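Local coordinates for protein cyclopenase asqI (Emericella nidulans, PDB 5YY3) that catalyses, as a zinc-dependent cyclopenase, the ring contraction of 4'-methoxycyclopenin to 4'-methoxyviridicatin in aspoquinolone biosynthesis, at residues L88-A93 against G122-H127; L116-L121 against N143-S148. One frame throughout, in Å; residues are numbered along the deposited sequence.

In the fold
Both contacts use helix 114-127. Interaction 1 sets its C-terminal part, 122-127, against the end of helix 77-92, while interaction 2 runs from the part before it, 116-121, to the loop segment 143-148. Along the chain the segments come in the order 88-93, 116-121, 122-127, 143-148, so the two contacts interlock. Their centres lie about 15 Å apart, and they meet directly where Leu90 CD1 packs 3.4 Å from Met117 CE. One helix is thus joined to a neighbouring helix and to a loop of the hemocyanin-like domain. His144 brings interaction 2 within about 11 Å of the zinc ligand His186, measured between side chains; interaction 1 lies away from the zinc site.

Interaction 1: L88-A93 against G122-H127; sequences LMLDAA and GIYLTH
Leu90 lies over one face of the Tyr124 ring, meeting it with its CB in a CH-pi contact 4.1 Å from the ring centroid and 23° off the normal. The CB sits toward the rim of the ring, nearest CD1. Farther out, Leu90 CD1 reaches back to Tyr124 CB at 3.7 Å, so the leucine packs against both the ring and the CB that carries it. Asp91 adds backbone rather than carboxylate: its CA comes obliquely to within 3.8 Å of Tyr124 CE1. The tyrosine extends across to helix 77-92 because chi1 (168°) sets its ring opposite the backbone N, and this carries its hydroxyl past Leu90. There a single water joins the two helices, accepting from Tyr124 OH at 2.9 Å and donating to Leu90 O at 2.6 Å. This gives the phenol a polar partner and ties down a carbonyl near the end of helix 77-92. Around this pair, helix 97-109 contributes Ala104 beside Leu90 and Leu97 beside Tyr124, while Leu121 of helix 114-127 also packs on Leu90. The arrangement is helix-helix packing in a helical, strand-free part of the chain, where helices 77-92, 97-109 and 114-127 share an apolar interface.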
ATOM      1  N   LEU A  88      51.713   5.061  -5.221  1.00 35.59           N
ATOM      2  CA  LEU A  88      52.880   5.276  -6.099  1.00 37.23           C
ATOM      3  C   LEU A  88      54.188   4.887  -5.402  1.00 35.07           C
ATOM      4  O   LEU A  88      55.116   4.344  -6.011  1.00 34.62           O
ATOM      5  CB  LEU A  88      52.960   6.740  -6.543  1.00 34.52           C
ATOM      6  CG  LEU A  88      51.984   7.204  -7.623  1.00 35.69           C
ATOM      7  CD1 LEU A  88      52.001   8.717  -7.705  1.00 28.99           C
ATOM      8  CD2 LEU A  88      52.330   6.580  -8.969  1.00 28.24           C
ATOM      9  N   MET A  89      54.239   5.205  -4.117  1.00 32.12           N
ATOM     10  CA  MET A  89      55.298   4.775  -3.222  1.00 38.31           C
ATOM     11  C   MET A  89      55.521   3.270  -3.384  1.00 36.65           C
ATOM     12  O   MET A  89      56.647   2.839  -3.614  1.00 41.88           O
ATOM     13  CB  MET A  89      54.909   5.147  -1.788  1.00 39.89           C
ATOM     14  CG  MET A  89      55.996   5.332  -0.776  1.00 48.27           C
ATOM     15  SD  MET A  89      55.394   6.550   0.429  1.00 42.72           S
ATOM     16  CE  MET A  89      55.019   7.875  -0.711  1.00 45.10           C
ATOM     17  N   LEU A  90      54.446   2.481  -3.311  1.00 38.84           N
ATOM     18  CA  LEU A  90      54.545   1.023  -3.464  1.00 35.61           C
ATOM     19  C   LEU A  90      55.144   0.642  -4.808  1.00 34.78           C
ATOM     20  O   LEU A  90      55.950  -0.280  -4.923  1.00 38.47           O
ATOM     21  CB  LEU A  90      53.177   0.367  -3.336  1.00 33.63           C
ATOM     22  CG  LEU A  90      52.366   0.534  -2.061  1.00 36.64           C
ATOM     23  CD1 LEU A  90      51.098  -0.302  -2.200  1.00 32.96           C
ATOM     24  CD2 LEU A  90      53.177   0.156  -0.829  1.00 34.30           C
ATOM     25  N   ASP A  91      54.724   1.367  -5.830  1.00 32.74           N
ATOM     26  CA  ASP A  91      55.203   1.159  -7.174  1.00 37.45           C
ATOM     27  C   ASP A  91      56.696   1.503  -7.279  1.00 40.91           C
ATOM     28  O   ASP A  91      57.455   0.846  -8.004  1.00 38.24           O
ATOM     29  CB  ASP A  91      54.363   2.004  -8.134  1.00 40.89           C
ATOM     30  CG  ASP A  91      54.692   1.747  -9.565  1.00 52.46           C
ATOM     31  OD1 ASP A  91      54.406   0.620 -10.035  1.00 59.68           O
ATOM     32  OD2 ASP A  91      55.219   2.674 -10.227  1.00 54.50           O
ATOM     33  N   ALA A  92      57.106   2.531  -6.534  1.00 42.70           N
ATOM     34  CA  ALA A  92      58.473   3.056  -6.583  1.00 43.18           C
ATOM     35  C   ALA A  92      59.505   2.138  -5.916  1.00 42.09           C
ATOM     36  O   ALA A  92      60.708   2.307  -6.106  1.00 40.41           O
ATOM     37  CB  ALA A  92      58.517   4.434  -5.942  1.00 38.96           C
ATOM     38  N   ALA A  93      59.024   1.153  -5.160  1.00 42.94           N
ATOM     39  CA  ALA A  93      59.899   0.231  -4.439  1.00 42.44           C
ATOM     40  C   ALA A  93      60.454  -0.883  -5.324  1.00 45.79           C
ATOM     41  O   ALA A  93      61.216  -1.720  -4.846  1.00 51.43           O
ATOM     42  CB  ALA A  93      59.159  -0.379  -3.241  1.00 42.50           C
ATOM     43  N   GLY A 122      45.272  -1.840  -3.342  1.00 32.70           N
ATOM     44  CA  GLY A 122      44.298  -2.258  -4.331  1.00 27.81           C
ATOM     45  C   GLY A 122      44.656  -1.728  -5.694  1.00 27.55           C
ATOM     46  O   GLY A 122      44.747  -2.491  -6.655  1.00 30.44           O
ATOM     47  N   ILE A 123      44.851  -0.414  -5.768  1.00 32.27           N
ATOM     48  CA  ILE A 123      45.302   0.265  -6.980  1.00 29.40           C
ATOM     49  C   ILE A 123      46.631  -0.299  -7.454  1.00 29.65           C
ATOM     50  O   ILE A 123      46.815  -0.590  -8.636  1.00 28.35           O
ATOM     51  CB  ILE A 123      45.460   1.780  -6.737  1.00 33.25           C
ATOM     52  CG1 ILE A 123      44.108   2.392  -6.388  1.00 32.58           C
ATOM     53  CG2 ILE A 123      46.082   2.472  -7.958  1.00 32.81           C
ATOM     54  CD1 ILE A 123      44.190   3.828  -5.947  1.00 38.41           C
ATOM     55  N   TYR A 124      47.554  -0.461  -6.514  1.00 34.06           N
ATOM     56  CA  TYR A 124      48.883  -0.970  -6.839  1.00 35.51           C
ATOM     57  C   TYR A 124      48.808  -2.323  -7.553  1.00 30.07           C
ATOM     58  O   TYR A 124      49.316  -2.464  -8.655  1.00 34.66           O
ATOM     59  CB  TYR A 124      49.737  -1.084  -5.573  1.00 31.83           C
ATOM     60  CG  TYR A 124      51.001  -1.858  -5.794  1.00 32.36           C
ATOM     61  CD1 TYR A 124      52.041  -1.323  -6.540  1.00 34.76           C
ATOM     62  CD2 TYR A 124      51.152  -3.139  -5.270  1.00 35.38           C
ATOM     63  CE1 TYR A 124      53.206  -2.033  -6.750  1.00 36.49           C
ATOM     64  CE2 TYR A 124      52.316  -3.865  -5.477  1.00 34.99           C
ATOM     65  CZ  TYR A 124      53.341  -3.302  -6.216  1.00 41.38           C
ATOM     66  OH  TYR A 124      54.494  -4.020  -6.426  1.00 42.60           O
ATOM     67  N   LEU A 125      48.165  -3.300  -6.920  1.00 32.26           N
ATOM     68  CA  LEU A 125      48.002  -4.636  -7.493  1.00 30.00           C
ATOM     69  C   LEU A 125      47.306  -4.586  -8.849  1.00 32.08           C
ATOM     70  O   LEU A 125      47.739  -5.243  -9.793  1.00 36.71           O
ATOM     71  CB  LEU A 125      47.217  -5.539  -6.536  1.00 32.31           C
ATOM     72  CG  LEU A 125      47.939  -5.883  -5.231  1.00 32.92           C
ATOM     73  CD1 LEU A 125      47.022  -6.625  -4.268  1.00 28.60           C
ATOM     74  CD2 LEU A 125      49.191  -6.694  -5.511  1.00 32.88           C
ATOM     75  N   THR A 126      46.243  -3.791  -8.955  1.00 31.72           N
ATOM     76  CA  THR A 126      45.472  -3.715 -10.200  1.00 35.98           C
ATOM     77  C   THR A 126      46.317  -3.282 -11.399  1.00 36.77           C
ATOM     78  O   THR A 126      46.115  -3.762 -12.523  1.00 41.54           O
ATOM     79  CB  THR A 126      44.265  -2.750 -10.059  1.00 35.02           C
ATOM     80  OG1 THR A 126      43.351  -3.267  -9.084  1.00 32.34           O
ATOM     81  CG2 THR A 126      43.533  -2.571 -11.391  1.00 30.49           C
ATOM     82  N   HIS A 127      47.281  -2.397 -11.161  1.00 37.74           N
ATOM     83  CA  HIS A 127      48.035  -1.800 -12.260  1.00 35.18           C
ATOM     84  C   HIS A 127      49.485  -2.276 -12.345  1.00 32.14           C
ATOM     85  O   HIS A 127      50.231  -1.842 -13.214  1.00 36.71           O
ATOM     86  CB  HIS A 127      47.975  -0.282 -12.146  1.00 36.83           C
ATOM     87  CG  HIS A 127      46.581   0.262 -12.201  1.00 36.70           C
ATOM     88  ND1 HIS A 127      45.955   0.578 -13.387  1.00 36.20           N
ATOM     89  CD2 HIS A 127      45.690   0.528 -11.218  1.00 35.64           C
ATOM     90  CE1 HIS A 127      44.738   1.022 -13.131  1.00 37.19           C
ATOM     91  NE2 HIS A 127      44.550   1.003 -11.825  1.00 34.75           N
TER
HETATM   92  O   HOH W   1      56.807  -2.380  -6.114  1.00 41.50           O

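Interaction 2: L116-L121 against N143-S148; sequences LMRDAL and NHPFFS
The guanidinium of Arg118 has Pro145 over one face, with CG of the proline 3.4 Å above the plane and offset toward the rim. The closest approach is 3.6 Å, between Arg118 NH2 and Pro145 CG, while Pro145 CD lies 3.8 Å from Arg118 NE. Arginine and proline come from opposite directions, and the contact is van der Waals packing of the proline CG and CD on a flat cation. The same proline also lies over a face of its neighbour's ring, its CD above the His144 imidazole, while Phe146 N comes to that ring's edge. That N-H points to His144 ND1 in a bond of 3.0 Å, nearly straight at 171°, with the donor close to the imidazole plane. It fixes the rotation of the ring and identifies ND1 as an acceptor. His144 CE1 in turn lies over a face of the Phe146 ring.

Arg118 and His144 do not bond: NH1 and NE2 stand 4.2 Å apart, and the two planes are turned 58° from each other. The arginine chain bends at chi3 (-119°), which turns its head away from the line of the chain. Its polar atoms are held by others, NH1 by a salt bridge to Glu115 and NH2 by the carbonyl of Leu63. These bonds hold the guanidinium with one face toward the proline, and the nearby carboxylate probably balances its buried charge. The contact joins helix 114-127 to a short 3-10 turn, 145-146, in the hemocyanin-like domain, where proline-on-guanidinium packing adjoins an aromatic cluster: Phe385 meets the rings of both His144 and Phe146, and His260 stacks on Phe146.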
ATOM      1  N   LEU A 116      43.613   3.152   4.473  1.00 34.24           N
ATOM      2  CA  LEU A 116      44.403   3.871   3.493  1.00 32.43           C
ATOM      3  C   LEU A 116      45.220   2.861   2.695  1.00 29.93           C
ATOM      4  O   LEU A 116      45.252   2.910   1.466  1.00 29.74           O
ATOM      5  CB  LEU A 116      45.307   4.907   4.171  1.00 36.44           C
ATOM      6  CG  LEU A 116      46.076   5.902   3.293  1.00 36.14           C
ATOM      7  CD1 LEU A 116      46.519   7.088   4.129  1.00 35.88           C
ATOM      8  CD2 LEU A 116      47.288   5.260   2.587  1.00 32.67           C
ATOM      9  N   MET A 117      45.874   1.944   3.403  1.00 32.32           N
ATOM     10  CA  MET A 117      46.701   0.931   2.747  1.00 32.03           C
ATOM     11  C   MET A 117      45.886   0.050   1.803  1.00 34.17           C
ATOM     12  O   MET A 117      46.354  -0.283   0.714  1.00 32.98           O
ATOM     13  CB  MET A 117      47.413   0.055   3.778  1.00 34.55           C
ATOM     14  CG  MET A 117      48.401  -0.916   3.154  1.00 32.36           C
ATOM     15  SD  MET A 117      49.594  -0.047   2.112  1.00 36.95           S
ATOM     16  CE  MET A 117      49.787  -1.235   0.815  1.00 45.82           C
ATOM     17  N   ARG A 118      44.671  -0.323   2.210  1.00 33.34           N
ATOM     18  CA  ARG A 118      43.824  -1.176   1.365  1.00 33.71           C
ATOM     19  C   ARG A 118      43.540  -0.532   0.027  1.00 31.45           C
ATOM     20  O   ARG A 118      43.635  -1.187  -1.006  1.00 30.66           O
ATOM     21  CB  ARG A 118      42.506  -1.516   2.062  1.00 33.07           C
ATOM     22  CG  ARG A 118      42.576  -2.816   2.793  1.00 33.59           C
ATOM     23  CD  ARG A 118      41.293  -3.136   3.511  1.00 36.32           C
ATOM     24  NE  ARG A 118      41.551  -3.238   4.937  1.00 33.41           N
ATOM     25  CZ  ARG A 118      41.167  -2.314   5.787  1.00 32.94           C
ATOM     26  NH1 ARG A 118      40.495  -1.272   5.327  1.00 40.16           N
ATOM     27  NH2 ARG A 118      41.427  -2.435   7.073  1.00 42.07           N
ATOM     28  N   ASP A 119      43.217   0.758   0.051  1.00 32.87           N
ATOM     29  CA  ASP A 119      42.993   1.512  -1.172  1.00 30.11           C
ATOM     30  C   ASP A 119      44.271   1.601  -2.002  1.00 32.73           C
ATOM     31  O   ASP A 119      44.246   1.429  -3.222  1.00 30.01           O
ATOM     32  CB  ASP A 119      42.474   2.912  -0.853  1.00 31.39           C
ATOM     33  CG  ASP A 119      40.968   2.948  -0.681  1.00 34.65           C
ATOM     34  OD1 ASP A 119      40.298   2.038  -1.220  1.00 37.30           O
ATOM     35  OD2 ASP A 119      40.448   3.890  -0.027  1.00 33.72           O
ATOM     36  N   ALA A 120      45.390   1.862  -1.332  1.00 33.83           N
ATOM     37  CA  ALA A 120      46.671   2.037  -2.012  1.00 32.39           C
ATOM     38  C   ALA A 120      47.128   0.721  -2.636  1.00 28.36           C
ATOM     39  O   ALA A 120      47.557   0.675  -3.790  1.00 32.97           O
ATOM     40  CB  ALA A 120      47.733   2.579  -1.028  1.00 30.26           C
ATOM     41  N   LEU A 121      47.009  -0.352  -1.865  1.00 29.79           N
ATOM     42  CA  LEU A 121      47.441  -1.662  -2.301  1.00 31.99           C
ATOM     43  C   LEU A 121      46.561  -2.171  -3.427  1.00 35.36           C
ATOM     44  O   LEU A 121      47.039  -2.849  -4.344  1.00 33.89           O
ATOM     45  CB  LEU A 121      47.412  -2.647  -1.138  1.00 30.66           C
ATOM     46  CG  LEU A 121      47.991  -4.012  -1.464  1.00 34.81           C
ATOM     47  CD1 LEU A 121      49.359  -3.842  -2.107  1.00 35.40           C
ATOM     48  CD2 LEU A 121      48.074  -4.847  -0.205  1.00 34.51           C
ATOM     49  N   ASN A 143      36.369 -10.328   1.442  1.00 34.61           N
ATOM     50  CA  ASN A 143      37.441 -10.370   2.427  1.00 36.61           C
ATOM     51  C   ASN A 143      37.559  -9.094   3.252  1.00 35.16           C
ATOM     52  O   ASN A 143      38.274  -9.084   4.252  1.00 37.13           O
ATOM     53  CB  ASN A 143      38.796 -10.657   1.757  1.00 37.80           C
ATOM     54  CG  ASN A 143      38.925 -12.089   1.272  1.00 43.68           C
ATOM     55  OD1 ASN A 143      37.952 -12.844   1.249  1.00 48.38           O
ATOM     56  ND2 ASN A 143      40.148 -12.480   0.911  1.00 53.85           N
ATOM     57  N   HIS A 144      36.869  -8.034   2.836  1.00 30.59           N
ATOM     58  CA  HIS A 144      36.964  -6.748   3.502  1.00 29.94           C
ATOM     59  C   HIS A 144      36.536  -6.891   4.959  1.00 32.47           C
ATOM     60  O   HIS A 144      35.598  -7.638   5.258  1.00 34.78           O
ATOM     61  CB  HIS A 144      36.105  -5.716   2.772  1.00 31.43           C
ATOM     62  CG  HIS A 144      36.310  -4.314   3.246  1.00 32.37           C
ATOM     63  ND1 HIS A 144      35.813  -3.849   4.447  1.00 28.99           N
ATOM     64  CD2 HIS A 144      36.962  -3.268   2.680  1.00 30.68           C
ATOM     65  CE1 HIS A 144      36.148  -2.579   4.600  1.00 34.47           C
ATOM     66  NE2 HIS A 144      36.848  -2.202   3.542  1.00 30.43           N
ATOM     67  N   PRO A 145      37.246  -6.202   5.871  1.00 32.01           N
ATOM     68  CA  PRO A 145      36.955  -6.238   7.312  1.00 32.37           C
ATOM     69  C   PRO A 145      35.477  -6.039   7.672  1.00 33.51           C
ATOM     70  O   PRO A 145      35.030  -6.586   8.680  1.00 34.51           O
ATOM     71  CB  PRO A 145      37.792  -5.075   7.863  1.00 33.04           C
ATOM     72  CG  PRO A 145      38.967  -5.011   6.958  1.00 35.74           C
ATOM     73  CD  PRO A 145      38.467  -5.421   5.581  1.00 33.29           C
ATOM     74  N   PHE A 146      34.738  -5.270   6.875  1.00 33.50           N
ATOM     75  CA  PHE A 146      33.335  -4.983   7.188  1.00 32.60           C
ATOM     76  C   PHE A 146      32.445  -6.223   7.030  1.00 31.40           C
ATOM     77  O   PHE A 146      31.345  -6.279   7.577  1.00 34.81           O
ATOM     78  CB  PHE A 146      32.792  -3.850   6.308  1.00 30.97           C
ATOM     79  CG  PHE A 146      33.324  -2.483   6.656  1.00 30.34           C
ATOM     80  CD1 PHE A 146      34.310  -2.314   7.609  1.00 30.74           C
ATOM     81  CD2 PHE A 146      32.818  -1.359   6.023  1.00 29.88           C
ATOM     82  CE1 PHE A 146      34.789  -1.048   7.919  1.00 30.64           C
ATOM     83  CE2 PHE A 146      33.288  -0.102   6.323  1.00 30.93           C
ATOM     84  CZ  PHE A 146      34.277   0.057   7.276  1.00 32.45           C
ATOM     85  N   PHE A 147      32.928  -7.208   6.280  1.00 32.02           N
ATOM     86  CA  PHE A 147      32.223  -8.473   6.105  1.00 36.45           C
ATOM     87  C   PHE A 147      32.413  -9.425   7.279  1.00 37.77           C
ATOM     88  O   PHE A 147      32.136 -10.614   7.160  1.00 46.41           O
ATOM     89  CB  PHE A 147      32.675  -9.165   4.814  1.00 34.29           C
ATOM     90  CG  PHE A 147      31.935  -8.705   3.587  1.00 34.61           C
ATOM     91  CD1 PHE A 147      32.153  -7.445   3.060  1.00 31.51           C
ATOM     92  CD2 PHE A 147      31.018  -9.528   2.970  1.00 28.86           C
ATOM     93  CE1 PHE A 147      31.468  -7.021   1.938  1.00 28.50           C
ATOM     94  CE2 PHE A 147      30.344  -9.114   1.847  1.00 28.86           C
ATOM     95  CZ  PHE A 147      30.562  -7.857   1.334  1.00 28.66           C
ATOM     96  N   SER A 148      32.886  -8.909   8.410  1.00 44.67           N
ATOM     97  CA  SER A 148      33.035  -9.716   9.621  1.00 45.22           C
ATOM     98  C   SER A 148      32.515  -8.959  10.833  1.00 49.40           C
ATOM     99  O   SER A 148      32.467  -7.728  10.832  1.00 44.92           O
ATOM    100  CB  SER A 148      34.495 -10.101   9.842  1.00 46.02           C
ATOM    101  OG  SER A 148      35.011 -10.773   8.712  1.00 47.84           O
TER